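Local coordinates for glyoxalase family protein (Bacillus cereus, PDB 1ZSW) that binds a zinc ion and belongs to the glyoxalase (vicinal oxygen chelate) family, though its own reaction and substrate remain unknown, at residues Glu206-Arg209 against Ala214-Gln217; Thr187-Asp192 against Gly234-Pro239; Lys49-Leu54 against Glu123-Lys128. One frame throughout, in Å; residues are numbered along the deposited sequence.

Interaction 1 of 3, residues Glu206-Arg209 against Ala214-Gln217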
loop_
_atom_site.group_PDB
_atom_site.type_symbol
_atom_site.label_atom_id
_atom_site.label_comp_id
_atom_site.label_asym_id
_atom_site.label_seq_id
_atom_site.Cartn_x
_atom_site.Cartn_y
_atom_site.Cartn_z
ATOM N N GLU A 206 7.461 18.401 -2.982
ATOM C CA GLU A 206 6.814 18.482 -4.269
ATOM C C GLU A 206 7.901 18.382 -5.322
ATOM O O GLU A 206 8.773 19.256 -5.387
ATOM C CB GLU A 206 6.109 19.835 -4.359
ATOM C CG GLU A 206 5.208 20.045 -5.548
ATOM C CD GLU A 206 4.387 21.314 -5.381
ATOM O OE1 GLU A 206 3.544 21.380 -4.452
ATOM O OE2 GLU A 206 4.605 22.256 -6.160
ATOM N N VAL A 207 7.859 17.327 -6.125
ATOM C CA VAL A 207 8.851 17.074 -7.166
ATOM C C VAL A 207 8.507 17.899 -8.395
ATOM O O VAL A 207 9.383 18.543 -8.992
ATOM C CB VAL A 207 8.885 15.581 -7.522
ATOM C CG1 VAL A 207 9.730 15.318 -8.790
ATOM C CG2 VAL A 207 9.373 14.776 -6.318
ATOM N N SER A 208 7.235 17.864 -8.770
ATOM C CA SER A 208 6.703 18.643 -9.868
ATOM C C SER A 208 5.221 18.891 -9.659
ATOM O O SER A 208 4.577 18.214 -8.849
ATOM C CB SER A 208 6.946 17.904 -11.168
ATOM O OG SER A 208 6.360 16.618 -11.144
ATOM N N ARG A 209 4.667 19.881 -10.363
ATOM C CA ARG A 209 3.232 20.155 -10.307
ATOM C C ARG A 209 2.750 21.013 -11.441
ATOM O O ARG A 209 3.287 22.105 -11.669
ATOM C CB ARG A 209 2.813 20.868 -9.018
ATOM C CG ARG A 209 1.286 21.054 -8.943
ATOM C CD ARG A 209 0.892 22.376 -8.363
ATOM N NE ARG A 209 1.151 22.434 -6.933
ATOM C CZ ARG A 209 0.225 22.637 -6.001
ATOM N NH1 ARG A 209 -1.048 22.825 -6.329
ATOM N NH2 ARG A 209 0.588 22.674 -4.731
ATOM N N ALA A 214 0.735 16.084 -10.314
ATOM C CA ALA A 214 1.793 16.576 -9.465
ATOM C C ALA A 214 2.410 15.325 -8.839
ATOM O O ALA A 214 1.742 14.273 -8.757
ATOM C CB ALA A 214 1.266 17.535 -8.418
ATOM N N ILE A 215 3.673 15.415 -8.458
ATOM C CA ILE A 215 4.387 14.245 -7.902
ATOM C C ILE A 215 5.031 14.667 -6.615
ATOM O O ILE A 215 5.637 15.727 -6.549
ATOM C CB ILE A 215 5.408 13.647 -8.909
ATOM C CG1 ILE A 215 4.671 13.111 -10.151
ATOM C CG2 ILE A 215 6.252 12.560 -8.228
ATOM C CD1 ILE A 215 5.616 12.359 -11.155
ATOM N N PHE A 216 4.876 13.862 -5.537
ATOM C CA PHE A 216 5.360 14.214 -4.224
ATOM C C PHE A 216 6.121 13.032 -3.687
ATOM O O PHE A 216 5.793 11.870 -4.027
ATOM C CB PHE A 216 4.177 14.492 -3.254
ATOM C CG PHE A 216 3.295 15.603 -3.721
ATOM C CD1 PHE A 216 3.558 16.924 -3.344
ATOM C CD2 PHE A 216 2.223 15.337 -4.575
ATOM C CE1 PHE A 216 2.748 17.978 -3.848
ATOM C CE2 PHE A 216 1.396 16.392 -5.051
ATOM C CZ PHE A 216 1.667 17.690 -4.676
ATOM N N GLN A 217 7.121 13.333 -2.884
ATOM C CA GLN A 217 7.927 12.321 -2.227
ATOM C C GLN A 217 7.950 12.546 -0.723
ATOM O O GLN A 217 8.133 13.664 -0.224
ATOM C CB GLN A 217 9.358 12.305 -2.802
ATOM C CG GLN A 217 9.399 11.682 -4.156
ATOM C CD GLN A 217 10.664 11.962 -4.929
ATOM O OE1 GLN A 217 10.888 11.353 -5.975
ATOM N NE2 GLN A 217 11.465 12.893 -4.446
#
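Val207 N donates to Ile215 O at 2.8 Å, and the same oxygen receives a weak second bond from Ser208 N. In return, Ile215 N bonds Ser208 O at 3.0 Å. Val207 and Ser208 thus both face Ile215, a classic beta bulge. It sits in the antiparallel hairpin of strands 205-209 and 213-217, at an outer part of the mixed sheet in the second glyoxalase family region. Glu206-Phe216 and Arg209-Ala214 are non-hydrogen-bonded pairs on one face, looking onto helix 191-201, where Ala195, Leu198 and Thr199 touch the Phe216 side chain. On that face the extended Glu206 chain runs beside the ring, its OE1 at the ring edge 3.5 Å from CE1 of Phe216, and the carboxylate stands nearly perpendicular to the ring. In the conformer given here, Arg209 NH2 makes a salt bridge to Glu206 OE1 (3.2 Å) on its syn side, while CG of Arg209 rests on Ala214 CB. On the other face, Ser208 OG lies 3.8 Å from Ile215 CB. The bulge turns Val207 toward the partner strand, and its CB lies 4.1 Å from Ile215 CG2.

Interaction 2 of 3, residues Thr187-Asp192 against Gly234-Pro239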
loop_
_atom_site.group_PDB
_atom_site.type_symbol
_atom_site.label_atom_id
_atom_site.label_comp_id
_atom_site.label_asym_id
_atom_site.label_seq_id
_atom_site.Cartn_x
_atom_site.Cartn_y
_atom_site.Cartn_z
ATOM N N THR A 187 -6.146 9.815 -7.836
ATOM C CA THR A 187 -6.867 10.591 -8.888
ATOM C C THR A 187 -7.915 11.414 -8.126
ATOM O O THR A 187 -8.693 10.863 -7.346
ATOM C CB THR A 187 -7.503 9.637 -9.910
ATOM O OG1 THR A 187 -6.467 8.874 -10.568
ATOM C CG2 THR A 187 -8.247 10.433 -11.017
ATOM N N VAL A 188 -7.907 12.727 -8.313
ATOM C CA VAL A 188 -8.750 13.589 -7.512
ATOM C C VAL A 188 -9.416 14.707 -8.331
ATOM O O VAL A 188 -8.921 15.053 -9.404
ATOM C CB VAL A 188 -7.934 14.274 -6.357
ATOM C CG1 VAL A 188 -7.445 13.203 -5.359
ATOM C CG2 VAL A 188 -6.736 15.086 -6.894
ATOM N N ARG A 189 -10.510 15.258 -7.809
ATOM C CA ARG A 189 -11.129 16.474 -8.416
ATOM C C ARG A 189 -10.329 17.730 -8.133
ATOM O O ARG A 189 -10.235 18.632 -8.996
ATOM C CB ARG A 189 -12.547 16.672 -7.881
ATOM C CG ARG A 189 -13.527 15.587 -8.301
ATOM C CD ARG A 189 -14.348 15.998 -9.579
ATOM N NE ARG A 189 -15.380 14.998 -9.883
ATOM C CZ ARG A 189 -16.256 14.546 -8.991
ATOM N NH1 ARG A 189 -16.265 15.045 -7.761
ATOM N NH2 ARG A 189 -17.116 13.604 -9.308
ATOM N N ARG A 190 -9.798 17.815 -6.917
ATOM C CA ARG A 190 -9.071 19.002 -6.430
ATOM C C ARG A 190 -7.623 18.683 -6.090
ATOM O O ARG A 190 -7.274 18.371 -4.942
ATOM C CB ARG A 190 -9.790 19.600 -5.210
ATOM C CG ARG A 190 -11.187 20.094 -5.514
ATOM C CD ARG A 190 -11.160 21.392 -6.322
ATOM N NE ARG A 190 -10.300 22.431 -5.741
ATOM C CZ ARG A 190 -10.721 23.479 -5.032
ATOM N NH1 ARG A 190 -12.016 23.634 -4.754
ATOM N NH2 ARG A 190 -9.831 24.352 -4.558
ATOM N N LEU A 191 -6.775 18.774 -7.101
ATOM C CA LEU A 191 -5.354 18.525 -6.955
ATOM C C LEU A 191 -4.695 19.502 -5.981
ATOM O O LEU A 191 -3.827 19.116 -5.197
ATOM C CB LEU A 191 -4.707 18.582 -8.353
ATOM C CG LEU A 191 -3.214 18.288 -8.488
ATOM C CD1 LEU A 191 -2.902 17.705 -9.864
ATOM C CD2 LEU A 191 -2.371 19.530 -8.193
ATOM N N ASP A 192 -5.137 20.767 -5.984
ATOM C CA ASP A 192 -4.585 21.751 -5.039
ATOM C C ASP A 192 -4.794 21.379 -3.583
ATOM O O ASP A 192 -3.905 21.547 -2.742
ATOM C CB ASP A 192 -5.141 23.170 -5.325
ATOM C CG ASP A 192 -6.670 23.248 -5.271
ATOM O OD1 ASP A 192 -7.369 22.239 -5.526
ATOM O OD2 ASP A 192 -7.195 24.358 -5.001
ATOM N N GLY A 234 -15.313 14.523 -13.875
ATOM C CA GLY A 234 -16.175 13.400 -14.237
ATOM C C GLY A 234 -16.676 12.625 -13.031
ATOM O O GLY A 234 -16.520 13.097 -11.905
ATOM N N PRO A 235 -17.289 11.448 -13.246
ATOM C CA PRO A 235 -17.854 10.754 -12.090
ATOM C C PRO A 235 -16.789 10.226 -11.152
ATOM O O PRO A 235 -15.710 9.829 -11.578
ATOM C CB PRO A 235 -18.545 9.547 -12.697
ATOM C CG PRO A 235 -18.664 9.839 -14.146
ATOM C CD PRO A 235 -17.576 10.734 -14.505
ATOM N N THR A 236 -17.174 10.157 -9.893
ATOM C CA THR A 236 -16.340 9.538 -8.876
ATOM C C THR A 236 -16.373 8.038 -9.094
ATOM O O THR A 236 -17.410 7.424 -9.488
ATOM C CB THR A 236 -16.886 9.889 -7.479
ATOM O OG1 THR A 236 -16.745 11.298 -7.264
ATOM C CG2 THR A 236 -16.107 9.190 -6.394
ATOM N N GLU A 237 -15.227 7.399 -8.843
ATOM C CA GLU A 237 -15.195 5.935 -8.901
ATOM C C GLU A 237 -16.221 5.300 -7.991
ATOM O O GLU A 237 -16.414 5.739 -6.845
ATOM C CB GLU A 237 -13.794 5.429 -8.505
ATOM C CG GLU A 237 -13.736 3.932 -8.149
ATOM C CD GLU A 237 -12.323 3.390 -8.039
ATOM O OE1 GLU A 237 -11.544 3.441 -9.031
ATOM O OE2 GLU A 237 -12.040 2.874 -6.937
ATOM N N LYS A 238 -16.868 4.236 -8.481
ATOM C CA LYS A 238 -17.764 3.435 -7.663
ATOM C C LYS A 238 -17.027 2.129 -7.374
ATOM O O LYS A 238 -16.898 1.270 -8.232
ATOM C CB LYS A 238 -19.092 3.139 -8.409
ATOM C CG LYS A 238 -19.898 4.378 -8.736
ATOM C CD LYS A 238 -20.782 4.106 -9.962
ATOM C CE LYS A 238 -21.946 5.086 -10.051
ATOM N NZ LYS A 238 -22.734 4.840 -11.305
ATOM N N PRO A 239 -16.470 1.997 -6.168
ATOM C CA PRO A 239 -15.572 0.880 -5.943
ATOM C C PRO A 239 -16.265 -0.464 -5.774
ATOM O O PRO A 239 -17.280 -0.556 -5.101
ATOM C CB PRO A 239 -14.910 1.242 -4.607
ATOM C CG PRO A 239 -15.858 2.130 -3.927
ATOM C CD PRO A 239 -16.596 2.884 -4.997
#
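Arg189 leaves the chain with CG anti to its own carbonyl carbon and then turns about the CB-CG bond (chi2 -95°), a kink that swings the otherwise extended end of the side chain toward Gly234. The result is a side-on, two-nitrogen grip by arginine on one main-chain carbonyl, built in the turn between strand 180-188 and helix 191-201 of the second glyoxalase family region. In the conformer given here it links this turn to the loop between strands 227-231 and 244-251. NE reaches Gly234 O at 3.0 Å with a bent N-H angle of 138°; the bond from Arg189 NH2 to Gly234 O is shorter, 2.7 Å, and straighter. The two N-H groups converge on one oxygen with the guanidinium and carbonyl coplanar. Gly234 adopts a positive phi of 95°, a backbone shape suited to glycine. Asn100 OD1 accepts a bond from Arg189 N and Thr99 touches the Arg189 side chain, while the backbone of Thr99 also bonds Pro235 and Glu237, so the loop at Thr99 and Asn100 serves both segments. Thr236 crosses the arginine at about a right angle. With its OG1 anti to the carbonyl carbon, the hydroxyl comes obliquely to the guanidinium, 3.1 Å from Arg189 NH2.

Interaction 3 of 3, residues Lys49-Leu54 against Glu123-Lys128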
loop_
_atom_site.group_PDB
_atom_site.type_symbol
_atom_site.label_atom_id
_atom_site.label_comp_id
_atom_site.label_asym_id
_atom_site.label_seq_id
_atom_site.Cartn_x
_atom_site.Cartn_y
_atom_site.Cartn_z
ATOM N N LYS A 49 0.735 -14.449 -5.153
ATOM C CA LYS A 49 1.767 -15.372 -4.687
ATOM C C LYS A 49 2.402 -16.111 -5.852
ATOM O O LYS A 49 3.595 -16.022 -6.049
ATOM C CB LYS A 49 1.184 -16.341 -3.655
ATOM C CG LYS A 49 2.202 -17.342 -3.120
ATOM C CD LYS A 49 1.608 -18.174 -1.977
ATOM C CE LYS A 49 0.484 -19.052 -2.482
ATOM N NZ LYS A 49 0.968 -20.201 -3.314
ATOM N N ASN A 50 1.608 -16.803 -6.655
ATOM C CA ASN A 50 2.213 -17.627 -7.718
ATOM C C ASN A 50 2.723 -16.836 -8.914
ATOM O O ASN A 50 3.817 -17.104 -9.401
ATOM C CB ASN A 50 1.270 -18.758 -8.127
ATOM C CG ASN A 50 0.987 -19.697 -6.966
ATOM O OD1 ASN A 50 -0.159 -19.955 -6.624
ATOM N ND2 ASN A 50 2.052 -20.150 -6.308
ATOM N N VAL A 51 1.964 -15.839 -9.361
ATOM C CA VAL A 51 2.379 -15.095 -10.566
ATOM C C VAL A 51 3.357 -14.001 -10.183
ATOM O O VAL A 51 4.452 -13.898 -10.727
ATOM C CB VAL A 51 1.175 -14.550 -11.361
ATOM C CG1 VAL A 51 1.643 -13.754 -12.604
ATOM C CG2 VAL A 51 0.211 -15.705 -11.757
ATOM N N LEU A 52 2.991 -13.174 -9.204
ATOM C CA LEU A 52 3.873 -12.076 -8.801
ATOM C C LEU A 52 5.027 -12.467 -7.856
ATOM O O LEU A 52 5.976 -11.698 -7.625
ATOM C CB LEU A 52 3.022 -10.959 -8.156
ATOM C CG LEU A 52 2.094 -10.182 -9.067
ATOM C CD1 LEU A 52 1.849 -8.842 -8.323
ATOM C CD2 LEU A 52 2.728 -9.949 -10.437
ATOM N N GLY A 53 4.923 -13.678 -7.298
ATOM C CA GLY A 53 6.014 -14.220 -6.505
ATOM C C GLY A 53 6.142 -13.696 -5.086
ATOM O O GLY A 53 7.187 -13.878 -4.473
ATOM N N LEU A 54 5.130 -12.951 -4.605
ATOM C CA LEU A 54 5.187 -12.349 -3.272
ATOM C C LEU A 54 4.901 -13.454 -2.258
ATOM O O LEU A 54 4.278 -14.469 -2.609
ATOM C CB LEU A 54 4.132 -11.248 -3.092
ATOM C CG LEU A 54 4.270 -10.112 -4.109
ATOM C CD1 LEU A 54 3.083 -9.188 -3.875
ATOM C CD2 LEU A 54 5.520 -9.330 -3.912
ATOM N N GLU A 123 3.424 -12.528 -20.264
ATOM C CA GLU A 123 3.001 -13.198 -21.499
ATOM C C GLU A 123 2.618 -14.636 -21.155
ATOM O O GLU A 123 1.514 -15.097 -21.464
ATOM C CB GLU A 123 4.127 -13.183 -22.541
ATOM C CG GLU A 123 4.448 -11.805 -23.133
ATOM C CD GLU A 123 5.763 -11.787 -23.905
ATOM O OE1 GLU A 123 6.327 -12.875 -24.158
ATOM O OE2 GLU A 123 6.240 -10.685 -24.245
ATOM N N LYS A 124 3.525 -15.322 -20.462
ATOM C CA LYS A 124 3.328 -16.709 -20.064
ATOM C C LYS A 124 2.036 -16.931 -19.259
ATOM O O LYS A 124 1.309 -17.901 -19.467
ATOM C CB LYS A 124 4.541 -17.198 -19.269
ATOM C CG LYS A 124 4.364 -18.573 -18.613
ATOM C CD LYS A 124 4.148 -19.689 -19.641
ATOM C CE LYS A 124 5.421 -19.990 -20.421
ATOM N NZ LYS A 124 6.587 -20.157 -19.503
ATOM N N PHE A 125 1.743 -16.016 -18.343
ATOM C CA PHE A 125 0.587 -16.171 -17.490
ATOM C C PHE A 125 -0.666 -15.429 -17.946
ATOM O O PHE A 125 -1.661 -15.382 -17.211
ATOM C CB PHE A 125 0.953 -15.767 -16.058
ATOM C CG PHE A 125 1.735 -16.816 -15.325
ATOM C CD1 PHE A 125 3.119 -16.773 -15.315
ATOM C CD2 PHE A 125 1.085 -17.841 -14.646
ATOM C CE1 PHE A 125 3.848 -17.737 -14.638
ATOM C CE2 PHE A 125 1.805 -18.812 -13.961
ATOM C CZ PHE A 125 3.179 -18.758 -13.954
ATOM N N ASP A 126 -0.627 -14.887 -19.167
ATOM C CA ASP A 126 -1.757 -14.162 -19.743
ATOM C C ASP A 126 -2.234 -12.991 -18.880
ATOM O O ASP A 126 -3.437 -12.716 -18.772
ATOM C CB ASP A 126 -2.917 -15.106 -20.076
ATOM C CG ASP A 126 -2.592 -16.038 -21.231
ATOM O OD1 ASP A 126 -1.934 -15.592 -22.205
ATOM O OD2 ASP A 126 -3.002 -17.220 -21.159
ATOM N N VAL A 127 -1.270 -12.305 -18.290
ATOM C CA VAL A 127 -1.539 -11.099 -17.538
ATOM C C VAL A 127 -1.613 -9.927 -18.498
ATOM O O VAL A 127 -0.711 -9.736 -19.327
ATOM C CB VAL A 127 -0.393 -10.815 -16.535
ATOM C CG1 VAL A 127 -0.691 -9.522 -15.749
ATOM C CG2 VAL A 127 -0.211 -12.026 -15.592
ATOM N N LYS A 128 -2.658 -9.121 -18.351
ATOM C CA LYS A 128 -2.763 -7.854 -19.073
ATOM C C LYS A 128 -1.595 -6.936 -18.751
ATOM O O LYS A 128 -1.311 -6.667 -17.580
ATOM C CB LYS A 128 -4.113 -7.196 -18.780
ATOM C CG LYS A 128 -4.299 -5.827 -19.430
ATOM C CD LYS A 128 -5.765 -5.407 -19.366
ATOM C CE LYS A 128 -5.950 -3.937 -19.746
ATOM N NZ LYS A 128 -5.816 -3.703 -21.200
#
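Val51 presents both of its methyl groups to the segment 123-128, one to an aromatic ring and the other to a second valine. CG2 lies 3.7 Å from Phe125 CD2, set obliquely to the ring, while CG1 meets Val127 CG2 tip to tip at 3.9 Å. The contact joins the C-terminal ends of two helices, 41-51 and 112-124, in the first glyoxalase family region; the second of these closes with a Schellman motif. The division of labour follows from the valine torsion: CG1 is anti to the backbone N (chi1 179°) and CG2 anti to the carbonyl carbon, which spreads the methyls across the two partners. The Val51 and Phe125 side chains run past one another in opposite senses, and CG1 of Val51 also lies 4.1 Å from Phe125 CB.

Both Phe125 and Val127 point toward the end of helix 41-51, which is consistent with the Schellman turn placing them there. Asp126 takes up positive phi as its C-prime residue, with Asp126 N bonded to Glu123 O at 3.1 Å and Val127 N returning to Phe122 O. Phe47, Phe122 and Phe143 touch Val127, and His46 touches Val51, so aromatic side chains also border the valine pair. A polar tie runs alongside: Arg121, from helix 112-124, donates through NE to Val51 O and through NH1 to Asn50 O. The end of helix 41-51 contains a wider pi-type turn, and just beyond it Gly53 has positive phi, its N making a weak bond of 3.0 Å to Lys49 O.

How the interactions relate
Interaction 3 comes first along the chain and belongs to the first glyoxalase family region; interactions 1 and 2 follow in the second. The hairpin of interaction 1 falls within the chain span that interaction 2 brackets. Their centres are 18 Å apart, both reach the same mixed sheet, and helix 191-201 leads from one to the other: Arg209 and Ala214 pack against Leu191 and Asp192 at its start. Interaction 3 touches neither, lying 31 Å from interaction 1 and 30 Å from interaction 2, centre to centre. Strands of the two family regions also join in shared sheets, and the zinc, away from all three contacts, is bound by His33, His246 and Glu294, drawn from both regions.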